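Local coordinates for protein glypican-1 (Homo sapiens, PDB 4YWT) that forms the core of a GPI-anchored cell-surface proteoglycan that bears heparan sulfate, through which it binds collagen and takes part in Schwann cell myelination, at residues N273-D284 and V427-N438. The protein carries 3 engineered substitutions. Numbering follows the deposited sequence.
With CA (calcium ion), chain G.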
loop_
_atom_site.group_PDB
_atom_site.type_symbol
_atom_site.label_atom_id
_atom_site.label_comp_id
_atom_site.label_asym_id
_atom_site.label_seq_id
_atom_site.Cartn_x
_atom_site.Cartn_y
_atom_site.Cartn_z
ATOM N N ASN A 273 12.195 8.670 22.034
ATOM C CA ASN A 273 13.601 8.469 21.704
ATOM C C ASN A 273 13.947 6.988 21.703
ATOM O O ASN A 273 14.670 6.508 20.821
ATOM C CB ASN A 273 14.506 9.228 22.672
ATOM C CG ASN A 273 14.887 10.598 22.152
ATOM O OD1 ASN A 273 14.388 11.039 21.118
ATOM N ND2 ASN A 273 15.780 11.276 22.860
ATOM N N VAL A 274 13.411 6.263 22.681
ATOM C CA VAL A 274 13.626 4.820 22.745
ATOM C C VAL A 274 13.113 4.125 21.484
ATOM O O VAL A 274 13.853 3.382 20.837
ATOM C CB VAL A 274 12.944 4.193 23.973
ATOM C CG1 VAL A 274 13.028 2.676 23.906
ATOM C CG2 VAL A 274 13.579 4.712 25.254
ATOM N N LEU A 275 11.858 4.376 21.128
ATOM C CA LEU A 275 11.267 3.709 19.971
ATOM C C LEU A 275 11.889 4.170 18.654
ATOM O O LEU A 275 12.003 3.385 17.714
ATOM C CB LEU A 275 9.751 3.917 19.939
ATOM C CG LEU A 275 8.981 3.227 21.068
ATOM C CD1 LEU A 275 7.488 3.222 20.783
ATOM C CD2 LEU A 275 9.492 1.810 21.284
ATOM N N LYS A 276 12.294 5.435 18.585
ATOM C CA LYS A 276 13.015 5.930 17.415
ATOM C C LYS A 276 14.350 5.215 17.284
ATOM O O LYS A 276 14.832 4.984 16.176
ATOM C CB LYS A 276 13.233 7.443 17.491
ATOM C CG LYS A 276 12.062 8.261 16.971
ATOM C CD LYS A 276 12.351 9.750 17.040
ATOM C CE LYS A 276 11.184 10.561 16.502
ATOM N NZ LYS A 276 11.596 11.927 16.075
ATOM N N GLY A 277 14.945 4.868 18.421
ATOM C CA GLY A 277 16.152 4.064 18.418
ATOM C C GLY A 277 15.871 2.654 17.930
ATOM O O GLY A 277 16.610 2.109 17.110
ATOM N N CYS A 278 14.787 2.069 18.428
ATOM C CA CYS A 278 14.424 0.696 18.091
ATOM C C CYS A 278 13.940 0.544 16.653
ATOM O O CYS A 278 14.195 -0.474 16.010
ATOM C CB CYS A 278 13.338 0.186 19.043
ATOM S SG CYS A 278 13.840 0.079 20.773
ATOM N N LEU A 279 13.241 1.556 16.151
ATOM C CA LEU A 279 12.569 1.444 14.862
ATOM C C LEU A 279 13.186 2.344 13.794
ATOM O O LEU A 279 12.482 2.870 12.933
ATOM C CB LEU A 279 11.084 1.768 15.022
ATOM C CG LEU A 279 10.363 1.014 16.142
ATOM C CD1 LEU A 279 8.897 1.416 16.203
ATOM C CD2 LEU A 279 10.508 -0.491 15.962
ATOM N N ALA A 280 14.502 2.510 13.851
ATOM C CA ALA A 280 15.212 3.361 12.902
ATOM C C ALA A 280 15.211 2.763 11.495
ATOM O O ALA A 280 14.931 3.456 10.504
ATOM C CB ALA A 280 16.634 3.593 13.379
ATOM N N ASN A 281 15.529 1.474 11.418
ATOM C CA ASN A 281 15.560 0.767 10.143
ATOM C C ASN A 281 14.217 0.831 9.436
ATOM O O ASN A 281 14.155 1.113 8.240
ATOM C CB ASN A 281 15.979 -0.689 10.345
ATOM C CG ASN A 281 17.477 -0.844 10.504
ATOM O OD1 ASN A 281 18.220 -0.826 9.524
ATOM N ND2 ASN A 281 17.928 -0.994 11.743
ATOM N N GLN A 282 13.144 0.576 10.181
ATOM C CA GLN A 282 11.796 0.695 9.640
ATOM C C GLN A 282 11.541 2.121 9.165
ATOM O O GLN A 282 10.868 2.340 8.159
ATOM C CB GLN A 282 10.748 0.295 10.685
ATOM C CG GLN A 282 10.731 -1.184 11.039
ATOM C CD GLN A 282 11.694 -1.535 12.159
ATOM O OE1 GLN A 282 12.593 -0.762 12.488
ATOM N NE2 GLN A 282 11.503 -2.707 12.755
ATOM N N ALA A 283 12.094 3.087 9.893
ATOM C CA ALA A 283 11.903 4.496 9.571
ATOM C C ALA A 283 12.685 4.910 8.325
ATOM O O ALA A 283 12.404 5.948 7.727
ATOM C CB ALA A 283 12.298 5.366 10.757
ATOM N N ASP A 284 13.667 4.104 7.934
ATOM C CA ASP A 284 14.404 4.388 6.701
ATOM C C ASP A 284 13.558 4.188 5.435
ATOM O O ASP A 284 13.934 4.643 4.356
ATOM C CB ASP A 284 15.664 3.527 6.619
ATOM C CG ASP A 284 16.830 4.129 7.382
ATOM O OD1 ASP A 284 16.798 5.346 7.661
ATOM O OD2 ASP A 284 17.783 3.385 7.693
ATOM N N VAL A 427 14.035 15.146 21.398
ATOM C CA VAL A 427 13.603 14.029 20.571
ATOM C C VAL A 427 14.486 13.938 19.332
ATOM O O VAL A 427 14.722 14.936 18.653
ATOM C CB VAL A 427 12.126 14.162 20.150
ATOM C CG1 VAL A 427 11.686 12.934 19.365
ATOM C CG2 VAL A 427 11.244 14.353 21.372
ATOM N N MET A 428 14.983 12.738 19.053
ATOM C CA MET A 428 15.842 12.511 17.899
ATOM C C MET A 428 15.077 12.649 16.591
ATOM O O MET A 428 13.848 12.573 16.566
ATOM C CB MET A 428 16.487 11.125 17.975
ATOM C CG MET A 428 17.358 10.888 19.205
ATOM S SD MET A 428 19.045 11.519 19.049
ATOM C CE MET A 428 18.858 13.223 19.570
ATOM N N GLY A 429 15.812 12.872 15.508
ATOM C CA GLY A 429 15.232 12.834 14.181
ATOM C C GLY A 429 14.932 11.398 13.788
ATOM O O GLY A 429 15.248 10.464 14.525
ATOM N N ASP A 430 14.330 11.222 12.618
ATOM C CA ASP A 430 13.942 9.898 12.146
ATOM C C ASP A 430 15.002 9.286 11.237
ATOM O O ASP A 430 15.676 9.994 10.489
ATOM C CB ASP A 430 12.601 9.965 11.415
ATOM C CG ASP A 430 11.554 10.734 12.194
ATOM O OD1 ASP A 430 11.133 10.248 13.266
ATOM O OD2 ASP A 430 11.150 11.822 11.734
ATOM N N GLY A 431 15.155 7.967 11.318
ATOM C CA GLY A 431 16.076 7.254 10.450
ATOM C C GLY A 431 17.313 6.747 11.162
ATOM O O GLY A 431 17.687 7.259 12.216
ATOM N N LEU A 432 17.940 5.729 10.578
ATOM C CA LEU A 432 19.089 5.063 11.183
ATOM C C LEU A 432 20.222 6.027 11.508
ATOM O O LEU A 432 20.714 6.054 12.637
ATOM C CB LEU A 432 19.605 3.957 10.260
ATOM C CG LEU A 432 20.653 3.013 10.848
ATOM C CD1 LEU A 432 20.070 2.243 12.019
ATOM C CD2 LEU A 432 21.166 2.060 9.782
ATOM N N ALA A 433 20.623 6.820 10.519
ATOM C CA ALA A 433 21.742 7.746 10.668
ATOM C C ALA A 433 21.532 8.718 11.826
ATOM O O ALA A 433 22.475 9.045 12.548
ATOM C CB ALA A 433 21.967 8.513 9.372
ATOM N N ASN A 434 20.294 9.165 12.007
ATOM C CA ASN A 434 19.969 10.123 13.059
ATOM C C ASN A 434 20.022 9.540 14.470
ATOM O O ASN A 434 19.835 10.263 15.447
ATOM C CB ASN A 434 18.581 10.720 12.814
ATOM C CG ASN A 434 18.597 11.819 11.775
ATOM O OD1 ASN A 434 19.530 12.619 11.717
ATOM N ND2 ASN A 434 17.560 11.865 10.946
ATOM N N GLN A 435 20.280 8.241 14.577
ATOM C CA GLN A 435 20.299 7.576 15.877
ATOM C C GLN A 435 21.710 7.331 16.397
ATOM O O GLN A 435 21.892 6.635 17.395
ATOM C CB GLN A 435 19.548 6.245 15.808
ATOM C CG GLN A 435 18.155 6.351 15.223
ATOM C CD GLN A 435 17.328 7.438 15.877
ATOM O OE1 GLN A 435 17.318 7.578 17.101
ATOM N NE2 GLN A 435 16.626 8.217 15.059
ATOM N N ILE A 436 22.705 7.900 15.722
ATOM C CA ILE A 436 24.096 7.709 16.119
ATOM C C ILE A 436 24.337 8.271 17.526
ATOM O O ILE A 436 25.095 7.700 18.311
ATOM C CB ILE A 436 25.068 8.361 15.092
ATOM C CG1 ILE A 436 26.528 8.143 15.501
ATOM C CG2 ILE A 436 24.764 9.843 14.899
ATOM C CD1 ILE A 436 27.529 8.781 14.552
ATOM N N ASN A 437 23.684 9.388 17.833
ATOM C CA ASN A 437 23.798 10.040 19.137
ATOM C C ASN A 437 22.691 9.714 20.144
ATOM O O ASN A 437 22.653 10.309 21.221
ATOM C CB ASN A 437 23.880 11.554 18.951
ATOM C CG ASN A 437 25.226 11.997 18.419
ATOM O OD1 ASN A 437 26.222 11.285 18.552
ATOM N ND2 ASN A 437 25.267 13.180 17.816
ATOM N N ASN A 438 21.783 8.805 19.793
ATOM C CA ASN A 438 20.632 8.503 20.648
ATOM C C ASN A 438 21.062 8.078 22.054
ATOM O O ASN A 438 21.737 7.064 22.226
ATOM C CB ASN A 438 19.772 7.408 20.005
ATOM C CG ASN A 438 18.411 7.248 20.674
ATOM O OD1 ASN A 438 18.294 7.265 21.899
ATOM N ND2 ASN A 438 17.374 7.084 19.861
HETATM CA CA CA G . 25.867 6.183 19.976
HETATM O O HOH W 1 14.014 6.284 13.875
HETATM O O HOH W 2 23.599 5.554 19.548
HETATM O O HOH W 3 27.619 7.808 20.008
HETATM O O HOH W 4 25.808 4.365 18.427
#
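The side-chain amide of Q435 lies flat against the side of the last turn of helix 268-278: K276 O sits above one of its faces, 3.5 Å from Q435 CD, while the edges bond within the loop. At one edge NE2 donates to G431 O and, weakly, to G429 O; at the other, OE1 accepts from N438 ND2. The N438 amide, with G277 CA over one face of its nitrogen, also sends ND2 in its own plane to N273 O (2.9 Å, 172°). That oxygen takes the helical bond from G277 N on its opposite face. In the elongated, disulfide-braced helical glypican core, where C278 is linked to C245, this joins the helix to the long loop before helix 450-471; within the type I turn from Q435 to N438, I436 O coordinates a calcium ion alongside three waters. N273 OD1 accepts from M428 N at 2.7 Å, its ND2 turning back to E426 O. K276, extended beyond CG, carries NZ to a salt bridge with D430 OD1 (3.3 Å). Past the helix end, A280 CB packs on Q435 CG and on L432 CA (3.6 Å). D284 OD1 receives L432 N from above its carboxylate plane, 3.2 Å away.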